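Local coordinates for protein fatty acid amide hydrolase (Candida albicans, PDB 6KVR) that probably hydrolyses fatty acid amides and other monocarboxylic acid amides to the carboxylate and ammonium, as an amidase-family serine hydrolase, at residues P76-I81 against F107-T112; I81-A86 against M299-D304; H115-C120 against F224-S229. All blocks are in the same frame, centred on the assembly; numbering follows the deposited sequence.

In the fold
Along the chain, contacts 1 and 2 interlock: their segments alternate, and I81 belongs to both. Their centres lie about 13 Å apart, and R110 of contact 1 touches T82 and D83 of contact 2. Contact 3 follows contact 1 and is nested in the loop closed by contact 2. Its centre is about 18 Å from that of contact 1 and about 20 Å from that of contact 2. Contact 1 joins helices 76-82 and 100-118. Contact 2 joins the end of helix 76-82 to the link after strand 295-300 of the central sheet, and contact 3 the end of helix 100-118 to the loop after strand 221-222. All lie away from the predicted active site.

Contact 1 (P76-I81 against F107-T112); sequences PEEFAI and FAHRAT
A histidine-carboxylate hydrogen bond joins E78 and H109 across two helices that run almost perpendicular to each other. H109 ND1 gives its N-H to E78 OE2 at 2.8 Å, with an N-H...O angle of 161°. The oxygen lies at the edge of the imidazole, in the ring plane. On the acid side the donor comes to the syn side of OE2 but is tilted out of the carboxylate plane. The two planes are 65° apart. The first torsion of H109 turns CG away from the backbone N, and the ring reaches over toward the acid. E78 OE1 is held by the backbone N of T75, so both oxygens of the carboxylate have a donor. The bond should favour a proton on ND1. H109 also stacks on the ring of Y46.

The segment axes come within 10.2 Å, with a crossing angle of -93°. Helix 76-82 thus lies across helix 100-118, whose segment 107-112 belongs to the amidase family region. At that spacing the side chains bridge the gap between the backbones.

R110 extends its chain toward the other helix. Its NH1 lies 4.1 Å from F79 CD1. The guanidinium plane stands steeply to the ring, and NH1 comes in at the ring edge, so the two do not stack. The charged end has its polar partners elsewhere: NE bonds to the carbonyl of Y243, NH1 makes a salt bridge to D83 OD1 and probably a hydrogen bond to T82 OG1, and NH2 bonds to the hydroxyl of Y69. These bonds hold the guanidinium in place beside F79.

Further along, I81 CG2 meets F107 CE2 at 4.2 Å. L89 of helix 86-94 touches both of these side chains.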
# COMPACT_ATOMS: atom_id res chain seq x y z
N PRO A 76 32.95 -11.53 -33.90
CA PRO A 76 33.44 -10.41 -33.07
C PRO A 76 32.45 -9.27 -32.96
O PRO A 76 32.39 -8.60 -31.92
CB PRO A 76 34.72 -9.98 -33.79
CG PRO A 76 35.20 -11.22 -34.45
CD PRO A 76 33.97 -12.01 -34.84
N GLU A 77 31.68 -9.01 -34.02
CA GLU A 77 30.70 -7.93 -34.01
C GLU A 77 29.55 -8.24 -33.05
O GLU A 77 29.12 -7.36 -32.29
CB GLU A 77 30.15 -7.71 -35.42
CG GLU A 77 31.09 -7.04 -36.42
CD GLU A 77 32.21 -7.96 -36.90
OE1 GLU A 77 31.98 -9.18 -37.11
OE2 GLU A 77 33.34 -7.45 -37.11
N GLU A 78 29.04 -9.48 -33.09
CA GLU A 78 27.96 -9.88 -32.19
C GLU A 78 28.41 -9.86 -30.74
O GLU A 78 27.64 -9.46 -29.85
CB GLU A 78 27.45 -11.27 -32.58
CG GLU A 78 26.58 -11.31 -33.85
CD GLU A 78 26.42 -12.72 -34.38
OE1 GLU A 78 27.40 -13.49 -34.30
OE2 GLU A 78 25.31 -13.08 -34.88
N PHE A 79 29.65 -10.28 -30.46
CA PHE A 79 30.18 -10.16 -29.11
C PHE A 79 30.31 -8.70 -28.70
O PHE A 79 30.02 -8.33 -27.56
CB PHE A 79 31.53 -10.86 -28.98
CG PHE A 79 31.44 -12.34 -28.71
CD1 PHE A 79 30.78 -12.82 -27.58
CD2 PHE A 79 32.02 -13.25 -29.59
CE1 PHE A 79 30.69 -14.19 -27.33
CE2 PHE A 79 31.93 -14.62 -29.35
CZ PHE A 79 31.26 -15.09 -28.22
N ALA A 80 30.75 -7.86 -29.64
CA ALA A 80 30.92 -6.44 -29.34
C ALA A 80 29.58 -5.80 -29.00
O ALA A 80 29.49 -4.97 -28.09
CB ALA A 80 31.58 -5.73 -30.51
N ILE A 81 28.53 -6.19 -29.73
CA ILE A 81 27.20 -5.65 -29.45
C ILE A 81 26.67 -6.20 -28.13
O ILE A 81 26.31 -5.42 -27.23
CB ILE A 81 26.26 -5.96 -30.62
CG1 ILE A 81 26.59 -5.05 -31.81
CG2 ILE A 81 24.79 -5.80 -30.20
CD1 ILE A 81 25.81 -5.36 -33.06
N PHE A 107 21.59 -10.27 -30.30
CA PHE A 107 20.90 -10.82 -29.14
C PHE A 107 20.03 -12.02 -29.51
O PHE A 107 19.99 -13.01 -28.79
CB PHE A 107 20.07 -9.73 -28.47
CG PHE A 107 20.88 -8.82 -27.59
CD1 PHE A 107 21.29 -9.23 -26.34
CD2 PHE A 107 21.26 -7.56 -28.04
CE1 PHE A 107 22.05 -8.41 -25.54
CE2 PHE A 107 22.02 -6.73 -27.25
CZ PHE A 107 22.41 -7.15 -25.99
N ALA A 108 19.36 -11.94 -30.66
CA ALA A 108 18.52 -13.06 -31.10
C ALA A 108 19.35 -14.32 -31.29
O ALA A 108 18.95 -15.42 -30.86
CB ALA A 108 17.80 -12.69 -32.39
N HIS A 109 20.51 -14.19 -31.95
CA HIS A 109 21.46 -15.29 -32.06
C HIS A 109 21.88 -15.79 -30.68
O HIS A 109 21.79 -16.98 -30.38
CB HIS A 109 22.68 -14.82 -32.87
CG HIS A 109 23.59 -15.92 -33.32
ND1 HIS A 109 24.61 -15.71 -34.22
CD2 HIS A 109 23.65 -17.23 -32.98
CE1 HIS A 109 25.26 -16.85 -34.42
NE2 HIS A 109 24.69 -17.78 -33.69
N ARG A 110 22.31 -14.87 -29.80
CA ARG A 110 22.79 -15.29 -28.49
C ARG A 110 21.67 -15.93 -27.66
O ARG A 110 21.94 -16.84 -26.87
CB ARG A 110 23.42 -14.11 -27.75
CG ARG A 110 24.35 -14.50 -26.60
CD ARG A 110 25.32 -13.38 -26.20
NE ARG A 110 25.97 -13.64 -24.92
CZ ARG A 110 27.03 -13.00 -24.45
NH1 ARG A 110 27.64 -12.05 -25.14
NH2 ARG A 110 27.51 -13.33 -23.25
N ALA A 111 20.41 -15.50 -27.86
CA ALA A 111 19.30 -16.08 -27.11
C ALA A 111 18.97 -17.49 -27.60
O ALA A 111 18.59 -18.35 -26.80
CB ALA A 111 18.06 -15.18 -27.20
N THR A 112 19.11 -17.74 -28.91
CA THR A 112 18.88 -19.09 -29.41
C THR A 112 19.91 -20.06 -28.86
O THR A 112 19.58 -21.20 -28.48
CB THR A 112 18.90 -19.11 -30.95
OG1 THR A 112 18.00 -18.12 -31.45
CG2 THR A 112 18.49 -20.46 -31.48

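Contact 2 (I81-A86 against M299-D304); sequences ITDLSA and MARSID
The end of helix 76-82 runs into a loop that meets the link between strand 295-300 and helix 303-317, with the CA atoms of S85 and S302 6.6 Å apart. R301 reaches across from this link and makes all of the contact's hydrogen bonds. Its chain bends at chi3 (-69°). This brings the guanidinium to D83. NH1 and NH2 both give hydrogen bonds to D83 OD1, at 3.2 Å from NH1 and 3.3 Å from NH2. They make an end-on salt bridge to a single oxygen. That oxygen lies in the guanidinium plane, while the carboxylate plane is turned 57° away. R301 NH2 also makes a weak, bent bond to T82 O.

Further along the loop, S85 CB touches S302 OG at 3.7 Å. Both serines are N-caps, each at the start of its own helix.

D83 OD2 bonds to the hydroxyl of Y69, while R110 is the second arginine on OD1. R110 and R301 thus gather round one carboxylate, and their positive charges probably keep D83 ionised.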
# COMPACT_ATOMS: atom_id res chain seq x y z
N ILE A 81 28.53 -6.19 -29.73
CA ILE A 81 27.20 -5.65 -29.45
C ILE A 81 26.67 -6.20 -28.13
O ILE A 81 26.31 -5.42 -27.23
CB ILE A 81 26.26 -5.96 -30.62
CG1 ILE A 81 26.59 -5.05 -31.81
CG2 ILE A 81 24.79 -5.80 -30.20
CD1 ILE A 81 25.81 -5.36 -33.06
N THR A 82 26.64 -7.53 -27.98
CA THR A 82 25.97 -8.17 -26.86
C THR A 82 26.74 -8.07 -25.55
O THR A 82 26.21 -8.49 -24.52
CB THR A 82 25.67 -9.65 -27.15
OG1 THR A 82 26.88 -10.36 -27.46
CG2 THR A 82 24.71 -9.78 -28.30
N ASP A 83 27.95 -7.52 -25.54
CA ASP A 83 28.65 -7.28 -24.28
C ASP A 83 28.79 -5.79 -23.99
O ASP A 83 29.75 -5.35 -23.34
CB ASP A 83 30.01 -7.98 -24.28
CG ASP A 83 29.88 -9.49 -24.10
OD1 ASP A 83 28.90 -9.93 -23.46
OD2 ASP A 83 30.75 -10.26 -24.60
N LEU A 84 27.84 -5.00 -24.46
CA LEU A 84 27.68 -3.62 -24.02
C LEU A 84 26.47 -3.56 -23.08
O LEU A 84 25.50 -4.29 -23.27
CB LEU A 84 27.43 -2.71 -25.21
CG LEU A 84 28.54 -2.14 -26.09
CD1 LEU A 84 27.88 -1.31 -27.20
CD2 LEU A 84 29.58 -1.36 -25.30
N SER A 85 26.54 -2.67 -22.08
CA SER A 85 25.36 -2.46 -21.25
C SER A 85 24.22 -1.90 -22.08
O SER A 85 24.43 -1.25 -23.12
CB SER A 85 25.67 -1.50 -20.10
OG SER A 85 25.68 -0.16 -20.57
N ALA A 86 22.99 -2.16 -21.63
CA ALA A 86 21.83 -1.57 -22.29
C ALA A 86 21.92 -0.04 -22.31
O ALA A 86 21.47 0.59 -23.27
CB ALA A 86 20.55 -2.02 -21.58
N MSE A 299 16.13 -7.55 -14.31
CA MSE A 299 17.40 -8.26 -14.16
C MSE A 299 18.33 -7.90 -15.32
O MSE A 299 17.86 -7.71 -16.44
CB MSE A 299 17.17 -9.78 -14.08
CG MSE A 299 16.17 -10.15 -12.97
SE MSE A 299 15.38 -11.94 -13.21
CE MSE A 299 17.16 -12.78 -13.26
N ALA A 300 19.64 -7.82 -15.06
CA ALA A 300 20.59 -7.39 -16.08
C ALA A 300 22.01 -7.78 -15.68
O ALA A 300 22.26 -8.30 -14.59
CB ALA A 300 20.49 -5.88 -16.32
N ARG A 301 22.95 -7.52 -16.59
CA ARG A 301 24.35 -7.77 -16.32
C ARG A 301 25.10 -6.51 -15.90
O ARG A 301 26.33 -6.54 -15.85
CB ARG A 301 25.02 -8.42 -17.52
CG ARG A 301 24.54 -9.86 -17.73
CD ARG A 301 25.43 -10.60 -18.68
NE ARG A 301 25.26 -10.06 -20.02
CZ ARG A 301 26.18 -10.13 -20.97
NH1 ARG A 301 27.34 -10.75 -20.77
NH2 ARG A 301 25.94 -9.55 -22.15
N SER A 302 24.39 -5.42 -15.57
CA SER A 302 25.03 -4.28 -14.93
C SER A 302 24.02 -3.52 -14.09
O SER A 302 22.82 -3.51 -14.38
CB SER A 302 25.69 -3.34 -15.95
OG SER A 302 24.72 -2.62 -16.68
N ILE A 303 24.52 -2.86 -13.04
CA ILE A 303 23.63 -2.09 -12.18
C ILE A 303 23.11 -0.85 -12.91
O ILE A 303 21.96 -0.45 -12.69
CB ILE A 303 24.36 -1.73 -10.88
CG1 ILE A 303 24.99 -2.99 -10.30
CG2 ILE A 303 23.41 -1.04 -9.89
CD1 ILE A 303 24.02 -3.89 -9.58
N ASP A 304 23.91 -0.23 -13.78
CA ASP A 304 23.42 0.85 -14.63
C ASP A 304 22.13 0.47 -15.34
O ASP A 304 21.20 1.27 -15.45
CB ASP A 304 24.45 1.23 -15.72
CG ASP A 304 25.81 1.57 -15.17
OD1 ASP A 304 25.93 1.90 -13.97
OD2 ASP A 304 26.78 1.49 -15.97

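Contact 3 (H115-C120 against F224-S229); sequences HQFTNC and FNLLLS
The phenyl ring of F117 meets L226 at its edge. L226 CD1 lies near the ring plane, 4.1 Å from F117 CD1. A64 and Y67 of helix 64-70 also touch the F117 side chain, as does L50.

L226 is the one residue of its segment that reaches the helix end, and it does so with both methyl groups. CD2 comes to 3.5 Å from the backbone F117 O, and CD1 lies near both that carbonyl and the ring edge. The leucine meets the polar backbone and the aromatic side chain of the same residue. CD2 also meets T118 CG2 at 4.2 Å, where the two side chains cross at about a right angle. T118 has CG2 anti to its carbonyl carbon, and its OG1 bonds to the carbonyl of A114, one turn back in the helix. The hydroxyl is thus tied to its own helix while the methyl group packs against the leucine.

A compact turn presents L226. Residues N225 to L228 form a type I beta turn, closed by L228 N to N225 O at 2.9 Å. An Asx turn is built onto it: N225 OD1 takes the N-H of L227 at 3.0 Å, in the carbonyl plane. ND2 of the same side chain bonds to the carbonyl of V537 and to Q61. This fixes the amide.

Helix 100-118 ends at T118. N119 leaves helical geometry with positive phi, although its N still bonds to H115 O at 2.9 Å. The contact is buried. T118 packs on A239 of helix 235-243 and pairs through its backbone with K221 of strand 221-222, while L226 pairs with F62 just before helix 64-70.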
# COMPACT_ATOMS: atom_id res chain seq x y z
N HIS A 115 18.93 -20.84 -25.26
CA HIS A 115 17.89 -21.86 -25.18
C HIS A 115 18.43 -23.26 -25.47
O HIS A 115 18.05 -24.23 -24.82
CB HIS A 115 16.75 -21.56 -26.16
CG HIS A 115 15.65 -22.57 -26.10
ND1 HIS A 115 14.86 -22.75 -24.98
CD2 HIS A 115 15.23 -23.48 -27.00
CE1 HIS A 115 13.98 -23.71 -25.21
NE2 HIS A 115 14.18 -24.18 -26.43
N GLN A 116 19.30 -23.38 -26.48
CA GLN A 116 19.82 -24.70 -26.86
C GLN A 116 20.59 -25.35 -25.71
O GLN A 116 20.55 -26.57 -25.55
CB GLN A 116 20.71 -24.57 -28.10
CG GLN A 116 20.54 -25.70 -29.08
CD GLN A 116 21.70 -25.83 -30.05
OE1 GLN A 116 22.39 -24.86 -30.36
NE2 GLN A 116 21.94 -27.05 -30.52
N PHE A 117 21.25 -24.55 -24.88
CA PHE A 117 21.99 -25.08 -23.75
C PHE A 117 21.17 -25.11 -22.46
O PHE A 117 21.22 -26.11 -21.73
CB PHE A 117 23.26 -24.25 -23.53
CG PHE A 117 24.36 -24.57 -24.51
CD1 PHE A 117 25.26 -25.61 -24.27
CD2 PHE A 117 24.51 -23.83 -25.69
CE1 PHE A 117 26.28 -25.90 -25.17
CE2 PHE A 117 25.51 -24.11 -26.58
CZ PHE A 117 26.41 -25.15 -26.33
N THR A 118 20.41 -24.05 -22.14
CA THR A 118 19.76 -23.98 -20.83
C THR A 118 18.27 -24.32 -20.83
O THR A 118 17.72 -24.56 -19.75
CB THR A 118 19.93 -22.58 -20.24
OG1 THR A 118 19.25 -21.63 -21.08
CG2 THR A 118 21.41 -22.22 -20.12
N ASN A 119 17.60 -24.35 -21.99
CA ASN A 119 16.16 -24.62 -22.08
C ASN A 119 15.35 -23.51 -21.39
O ASN A 119 14.33 -23.75 -20.75
CB ASN A 119 15.80 -26.00 -21.51
CG ASN A 119 14.41 -26.47 -21.91
OD1 ASN A 119 14.00 -26.34 -23.07
ND2 ASN A 119 13.66 -27.03 -20.95
N CYS A 120 15.82 -22.27 -21.56
CA CYS A 120 15.27 -21.12 -20.86
C CYS A 120 14.04 -20.49 -21.53
O CYS A 120 13.37 -19.68 -20.87
CB CYS A 120 16.36 -20.05 -20.72
SG CYS A 120 17.02 -19.50 -22.31
N PHE A 224 26.26 -21.40 -16.15
CA PHE A 224 27.65 -21.55 -15.73
C PHE A 224 27.99 -22.97 -15.29
O PHE A 224 29.17 -23.28 -15.08
CB PHE A 224 27.96 -20.58 -14.58
CG PHE A 224 28.05 -19.14 -15.01
CD1 PHE A 224 29.25 -18.61 -15.45
CD2 PHE A 224 26.92 -18.33 -15.00
CE1 PHE A 224 29.33 -17.27 -15.86
CE2 PHE A 224 26.98 -17.01 -15.42
CZ PHE A 224 28.20 -16.48 -15.84
N ASN A 225 26.99 -23.83 -15.16
CA ASN A 225 27.14 -25.22 -14.75
C ASN A 225 25.82 -25.89 -15.05
O ASN A 225 24.86 -25.72 -14.28
CB ASN A 225 27.50 -25.32 -13.26
CG ASN A 225 27.69 -26.77 -12.78
OD1 ASN A 225 27.08 -27.69 -13.31
ND2 ASN A 225 28.55 -26.95 -11.78
N LEU A 226 25.74 -26.63 -16.15
CA LEU A 226 24.48 -27.16 -16.63
C LEU A 226 23.91 -28.27 -15.76
O LEU A 226 22.77 -28.69 -15.99
CB LEU A 226 24.62 -27.66 -18.07
CG LEU A 226 24.71 -26.60 -19.17
CD1 LEU A 226 24.83 -27.28 -20.55
CD2 LEU A 226 23.51 -25.68 -19.15
N LEU A 227 24.65 -28.77 -14.78
CA LEU A 227 23.99 -29.67 -13.83
C LEU A 227 23.04 -28.90 -12.91
O LEU A 227 22.01 -29.45 -12.47
CB LEU A 227 25.03 -30.44 -13.02
CG LEU A 227 24.50 -31.36 -11.90
CD1 LEU A 227 23.67 -32.52 -12.43
CD2 LEU A 227 25.65 -31.90 -11.06
N LEU A 228 23.33 -27.62 -12.63
CA LEU A 228 22.58 -26.89 -11.61
C LEU A 228 21.33 -26.22 -12.18
O LEU A 228 21.22 -25.95 -13.38
CB LEU A 228 23.46 -25.83 -10.95
CG LEU A 228 24.84 -26.39 -10.55
CD1 LEU A 228 25.71 -25.30 -9.96
CD2 LEU A 228 24.68 -27.59 -9.57
N SER A 229 20.39 -25.95 -11.29
CA SER A 229 19.24 -25.13 -11.63
C SER A 229 19.64 -23.68 -11.87
O SER A 229 20.57 -23.16 -11.24
CB SER A 229 18.21 -25.19 -10.50
OG SER A 229 17.35 -24.07 -10.56